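Isatin hydrolase (Ralstonia solanacearum, PDB 5NMP) probably hydrolyses the amide bond of isatin, opening its five-membered ring to give isatinate with the help of a bound manganese ion. Local coordinates at residues 24-36 with 227-239. Numbering follows the deposited sequence.
Sequences RVVDLTQTLSPSF and LQCLKNLDQLPPR
Leu28 is the main bump, pressed into a hollow made by Leu230, Lys231, Asn232, Leu233 and Leu236. Its CD1 meets CD1 of Leu236 tip to tip, 3.9 Å apart, while CD2 lies against the backbone oxygens of Lys231 and Asn232. The CG2 methyl of Val26 lies 4.2 Å from CD2 of Leu236, the side chains passing antiparallel. On the other flank Lys231 crosses Gln30, its CD 3.7 Å from Gln30 OE1; a bend at chi2 (-88°) turns the glutamine amide over the lysine methylenes. Cys229 SG sits at the edge of the Phe36 ring, 3.7 Å from CZ, a sulfur-aromatic contact.

Strand 24-27, outermost in its chain's sheet, and the loop after it meet the loop leaving strand 225-228, next to Gln228, which binds manganese in a structure of this protein but not in this chain. Asp27 OD1 accepts from Thr29 N in an Asx turn; OD2 makes a salt bridge with Arg259. Two hydrogen bonds cross: Asn232 ND2 to Asp27 O (2.8 Å, nearly in line with the carbonyl) and Lys231 N to Leu28 O (3.0 Å, from above the carbonyl plane). Both end on main-chain oxygens, so they set the backbone spacing while leucine methyls fill between.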
loop_
_atom_site.group_PDB
_atom_site.type_symbol
_atom_site.label_atom_id
_atom_site.label_comp_id
_atom_site.label_asym_id
_atom_site.label_seq_id
_atom_site.Cartn_x
_atom_site.Cartn_y
_atom_site.Cartn_z
ATOM N N ARG A 24 0.696 -6.249 -17.431
ATOM C CA ARG A 24 -0.361 -5.302 -17.100
ATOM C C ARG A 24 -0.532 -5.173 -15.593
ATOM O O ARG A 24 -0.167 -6.073 -14.840
ATOM C CB ARG A 24 -1.683 -5.726 -17.740
ATOM C CG ARG A 24 -1.642 -5.843 -19.256
ATOM C CD ARG A 24 -3.027 -6.137 -19.836
ATOM N NE ARG A 24 -3.568 -7.426 -19.401
ATOM C CZ ARG A 24 -4.497 -7.575 -18.459
ATOM N NH1 ARG A 24 -5.003 -6.514 -17.844
ATOM N NH2 ARG A 24 -4.926 -8.787 -18.133
ATOM N N VAL A 25 -1.090 -4.047 -15.159
ATOM C CA VAL A 25 -1.375 -3.829 -13.747
ATOM C C VAL A 25 -2.879 -3.738 -13.518
ATOM O O VAL A 25 -3.540 -2.844 -14.044
ATOM C CB VAL A 25 -0.703 -2.544 -13.217
ATOM C CG1 VAL A 25 -1.017 -2.352 -11.741
ATOM C CG2 VAL A 25 0.799 -2.593 -13.442
ATOM N N VAL A 26 -3.415 -4.666 -12.730
ATOM C CA VAL A 26 -4.842 -4.683 -12.434
ATOM C C VAL A 26 -5.109 -4.226 -11.002
ATOM O O VAL A 26 -4.501 -4.725 -10.056
ATOM C CB VAL A 26 -5.442 -6.084 -12.646
ATOM C CG1 VAL A 26 -6.950 -6.053 -12.468
ATOM C CG2 VAL A 26 -5.085 -6.605 -14.027
ATOM N N ASP A 27 -6.017 -3.266 -10.856
ATOM C CA ASP A 27 -6.396 -2.737 -9.550
ATOM C C ASP A 27 -7.497 -3.597 -8.934
ATOM O O ASP A 27 -8.602 -3.678 -9.471
ATOM C CB ASP A 27 -6.864 -1.282 -9.680
ATOM C CG ASP A 27 -6.891 -0.546 -8.348
ATOM O OD1 ASP A 27 -6.666 -1.183 -7.298
ATOM O OD2 ASP A 27 -7.147 0.677 -8.357
ATOM N N LEU A 28 -7.193 -4.239 -7.809
ATOM C CA LEU A 28 -8.154 -5.119 -7.151
ATOM C C LEU A 28 -8.805 -4.448 -5.949
ATOM O O LEU A 28 -9.428 -5.108 -5.122
ATOM C CB LEU A 28 -7.474 -6.414 -6.707
ATOM C CG LEU A 28 -6.668 -7.159 -7.768
ATOM C CD1 LEU A 28 -6.145 -8.475 -7.209
ATOM C CD2 LEU A 28 -7.508 -7.392 -9.013
ATOM N N THR A 29 -8.667 -3.130 -5.864
ATOM C CA THR A 29 -9.076 -2.395 -4.675
ATOM C C THR A 29 -10.386 -1.626 -4.872
ATOM O O THR A 29 -10.601 -0.999 -5.912
ATOM C CB THR A 29 -7.967 -1.413 -4.245
ATOM O OG1 THR A 29 -6.714 -2.107 -4.195
ATOM C CG2 THR A 29 -8.262 -0.819 -2.881
ATOM N N GLN A 30 -11.259 -1.695 -3.871
ATOM C CA GLN A 30 -12.471 -0.884 -3.837
ATOM C C GLN A 30 -12.132 0.544 -3.411
ATOM O O GLN A 30 -11.088 0.783 -2.804
ATOM C CB GLN A 30 -13.502 -1.487 -2.878
ATOM C CG GLN A 30 -14.060 -2.842 -3.294
ATOM C CD GLN A 30 -15.278 -2.729 -4.195
ATOM O OE1 GLN A 30 -15.507 -1.696 -4.822
ATOM N NE2 GLN A 30 -16.070 -3.793 -4.256
ATOM N N THR A 31 -13.015 1.489 -3.714
ATOM C CA THR A 31 -12.781 2.886 -3.362
ATOM C C THR A 31 -13.228 3.213 -1.937
ATOM O O THR A 31 -14.390 3.012 -1.579
ATOM C CB THR A 31 -13.500 3.837 -4.342
ATOM O OG1 THR A 31 -12.867 3.764 -5.623
ATOM C CG2 THR A 31 -13.432 5.271 -3.845
ATOM N N LEU A 32 -12.294 3.721 -1.135
ATOM C CA LEU A 32 -12.590 4.183 0.219
ATOM C C LEU A 32 -13.447 5.445 0.209
ATOM O O LEU A 32 -12.992 6.514 -0.197
ATOM C CB LEU A 32 -11.296 4.451 0.987
ATOM C CG LEU A 32 -10.466 3.247 1.423
ATOM C CD1 LEU A 32 -9.063 3.695 1.789
ATOM C CD2 LEU A 32 -11.132 2.547 2.601
ATOM N N SER A 33 -14.685 5.312 0.672
ATOM C CA SER A 33 -15.640 6.412 0.681
ATOM C C SER A 33 -16.618 6.234 1.842
ATOM O O SER A 33 -16.791 5.120 2.336
ATOM C CB SER A 33 -16.380 6.479 -0.661
ATOM O OG SER A 33 -17.773 6.677 -0.485
ATOM N N PRO A 34 -17.251 7.329 2.297
ATOM C CA PRO A 34 -18.225 7.230 3.391
ATOM C C PRO A 34 -19.430 6.339 3.070
ATOM O O PRO A 34 -20.169 5.962 3.979
ATOM C CB PRO A 34 -18.671 8.681 3.590
ATOM C CG PRO A 34 -17.529 9.485 3.120
ATOM C CD PRO A 34 -16.953 8.731 1.962
ATOM N N SER A 35 -19.621 6.007 1.797
ATOM C CA SER A 35 -20.764 5.199 1.393
ATOM C C SER A 35 -20.423 3.713 1.357
ATOM O O SER A 35 -21.301 2.874 1.142
ATOM C CB SER A 35 -21.282 5.650 0.027
ATOM O OG SER A 35 -20.297 5.470 -0.974
ATOM N N PHE A 36 -19.152 3.385 1.565
ATOM C CA PHE A 36 -18.736 1.988 1.557
ATOM C C PHE A 36 -19.288 1.249 2.772
ATOM O O PHE A 36 -19.229 1.765 3.887
ATOM C CB PHE A 36 -17.214 1.862 1.528
ATOM C CG PHE A 36 -16.743 0.474 1.219
ATOM C CD1 PHE A 36 -16.587 -0.461 2.231
ATOM C CD2 PHE A 36 -16.493 0.089 -0.087
ATOM C CE1 PHE A 36 -16.176 -1.746 1.948
ATOM C CE2 PHE A 36 -16.077 -1.194 -0.376
ATOM C CZ PHE A 36 -15.918 -2.113 0.644
ATOM N N LEU A 227 -7.244 -11.451 2.803
ATOM C CA LEU A 227 -7.602 -10.256 2.046
ATOM C C LEU A 227 -9.115 -10.173 1.898
ATOM O O LEU A 227 -9.780 -11.184 1.676
ATOM C CB LEU A 227 -6.932 -10.255 0.671
ATOM C CG LEU A 227 -5.437 -9.933 0.645
ATOM C CD1 LEU A 227 -4.870 -10.117 -0.750
ATOM C CD2 LEU A 227 -5.187 -8.517 1.144
ATOM N N GLN A 228 -9.660 -8.968 2.029
ATOM C CA GLN A 228 -11.105 -8.784 1.976
ATOM C C GLN A 228 -11.508 -7.628 1.066
ATOM O O GLN A 228 -10.726 -6.704 0.837
ATOM C CB GLN A 228 -11.656 -8.567 3.386
ATOM C CG GLN A 228 -11.386 -9.739 4.324
ATOM C CD GLN A 228 -11.924 -9.520 5.723
ATOM O OE1 GLN A 228 -12.747 -8.635 5.954
ATOM N NE2 GLN A 228 -11.459 -10.329 6.667
ATOM N N CYS A 229 -12.733 -7.705 0.545
ATOM C CA CYS A 229 -13.309 -6.672 -0.316
ATOM C C CYS A 229 -12.487 -6.432 -1.575
ATOM O O CYS A 229 -12.237 -5.289 -1.961
ATOM C CB CYS A 229 -13.476 -5.364 0.457
ATOM S SG CYS A 229 -14.692 -5.459 1.786
ATOM N N LEU A 230 -12.075 -7.519 -2.217
ATOM C CA LEU A 230 -11.364 -7.432 -3.483
ATOM C C LEU A 230 -12.346 -7.281 -4.638
ATOM O O LEU A 230 -13.499 -7.705 -4.543
ATOM C CB LEU A 230 -10.492 -8.670 -3.699
ATOM C CG LEU A 230 -9.335 -8.915 -2.728
ATOM C CD1 LEU A 230 -8.684 -10.251 -3.025
ATOM C CD2 LEU A 230 -8.306 -7.795 -2.805
ATOM N N LYS A 231 -11.887 -6.674 -5.728
ATOM C CA LYS A 231 -12.691 -6.565 -6.937
ATOM C C LYS A 231 -11.842 -6.851 -8.169
ATOM O O LYS A 231 -10.623 -7.001 -8.068
ATOM C CB LYS A 231 -13.329 -5.180 -7.042
ATOM C CG LYS A 231 -12.323 -4.046 -7.105
ATOM C CD LYS A 231 -13.010 -2.708 -7.302
ATOM C CE LYS A 231 -13.646 -2.606 -8.678
ATOM N NZ LYS A 231 -14.214 -1.248 -8.914
ATOM N N ASN A 232 -12.504 -6.927 -9.323
ATOM C CA ASN A 232 -11.857 -7.186 -10.609
ATOM C C ASN A 232 -11.132 -8.524 -10.685
ATOM O O ASN A 232 -10.179 -8.666 -11.449
ATOM C CB ASN A 232 -10.867 -6.068 -10.953
ATOM C CG ASN A 232 -11.555 -4.781 -11.353
ATOM O OD1 ASN A 232 -12.685 -4.791 -11.847
ATOM N ND2 ASN A 232 -10.871 -3.662 -11.150
ATOM N N LEU A 233 -11.581 -9.504 -9.907
ATOM C CA LEU A 233 -10.984 -10.835 -9.961
ATOM C C LEU A 233 -11.273 -11.498 -11.304
ATOM O O LEU A 233 -10.545 -12.391 -11.737
ATOM C CB LEU A 233 -11.494 -11.710 -8.814
ATOM C CG LEU A 233 -11.019 -11.311 -7.416
ATOM C CD1 LEU A 233 -11.463 -12.331 -6.383
ATOM C CD2 LEU A 233 -9.504 -11.134 -7.387
ATOM N N ASP A 234 -12.331 -11.037 -11.964
ATOM C CA ASP A 234 -12.715 -11.542 -13.278
ATOM C C ASP A 234 -11.706 -11.176 -14.366
ATOM O O ASP A 234 -11.764 -11.707 -15.473
ATOM C CB ASP A 234 -14.097 -11.010 -13.661
ATOM C CG ASP A 234 -14.152 -9.493 -13.675
ATOM O OD1 ASP A 234 -13.995 -8.900 -14.763
ATOM O OD2 ASP A 234 -14.346 -8.892 -12.596
ATOM N N GLN A 235 -10.791 -10.262 -14.057
ATOM C CA GLN A 235 -9.780 -9.843 -15.022
ATOM C C GLN A 235 -8.467 -10.584 -14.815
ATOM O O GLN A 235 -7.468 -10.298 -15.478
ATOM C CB GLN A 235 -9.542 -8.335 -14.935
ATOM C CG GLN A 235 -10.747 -7.501 -15.316
ATOM C CD GLN A 235 -10.460 -6.016 -15.273
ATOM O OE1 GLN A 235 -9.362 -5.573 -15.614
ATOM N NE2 GLN A 235 -11.447 -5.237 -14.846
ATOM N N LEU A 236 -8.475 -11.539 -13.891
ATOM C CA LEU A 236 -7.283 -12.320 -13.595
ATOM C C LEU A 236 -7.374 -13.724 -14.177
ATOM O O LEU A 236 -8.455 -14.310 -14.232
ATOM C CB LEU A 236 -7.059 -12.399 -12.085
ATOM C CG LEU A 236 -6.847 -11.070 -11.362
ATOM C CD1 LEU A 236 -6.404 -11.318 -9.924
ATOM C CD2 LEU A 236 -5.838 -10.210 -12.103
ATOM N N PRO A 237 -6.232 -14.270 -14.613
ATOM C CA PRO A 237 -6.155 -15.655 -15.080
ATOM C C PRO A 237 -6.287 -16.627 -13.912
ATOM O O PRO A 237 -6.110 -16.208 -12.768
ATOM C CB PRO A 237 -4.763 -15.732 -15.707
ATOM C CG PRO A 237 -3.971 -14.741 -14.933
ATOM C CD PRO A 237 -4.917 -13.605 -14.652
ATOM N N PRO A 238 -6.602 -17.902 -14.190
ATOM C CA PRO A 238 -6.672 -18.910 -13.126
ATOM C C PRO A 238 -5.367 -19.001 -12.343
ATOM O O PRO A 238 -5.390 -19.177 -11.124
ATOM C CB PRO A 238 -6.945 -20.209 -13.890
ATOM C CG PRO A 238 -7.607 -19.770 -15.142
ATOM C CD PRO A 238 -6.979 -18.458 -15.500
ATOM N N ARG A 239 -4.245 -18.871 -13.043
ATOM C CA ARG A 239 -2.936 -18.911 -12.402
ATOM C C ARG A 239 -1.908 -18.078 -13.168
ATOM O O ARG A 239 -2.044 -17.854 -14.371
ATOM C CB ARG A 239 -2.455 -20.357 -12.267
ATOM C CG ARG A 239 -2.274 -21.078 -13.587
ATOM C CD ARG A 239 -1.939 -22.533 -13.346
ATOM N NE ARG A 239 -0.910 -22.679 -12.324
ATOM C CZ ARG A 239 -0.742 -23.769 -11.583
ATOM N NH1 ARG A 239 0.222 -23.814 -10.674
ATOM N NH2 ARG A 239 -1.543 -24.813 -11.747
HETATM O O HOH W 1 -15.438 -6.502 -2.943
#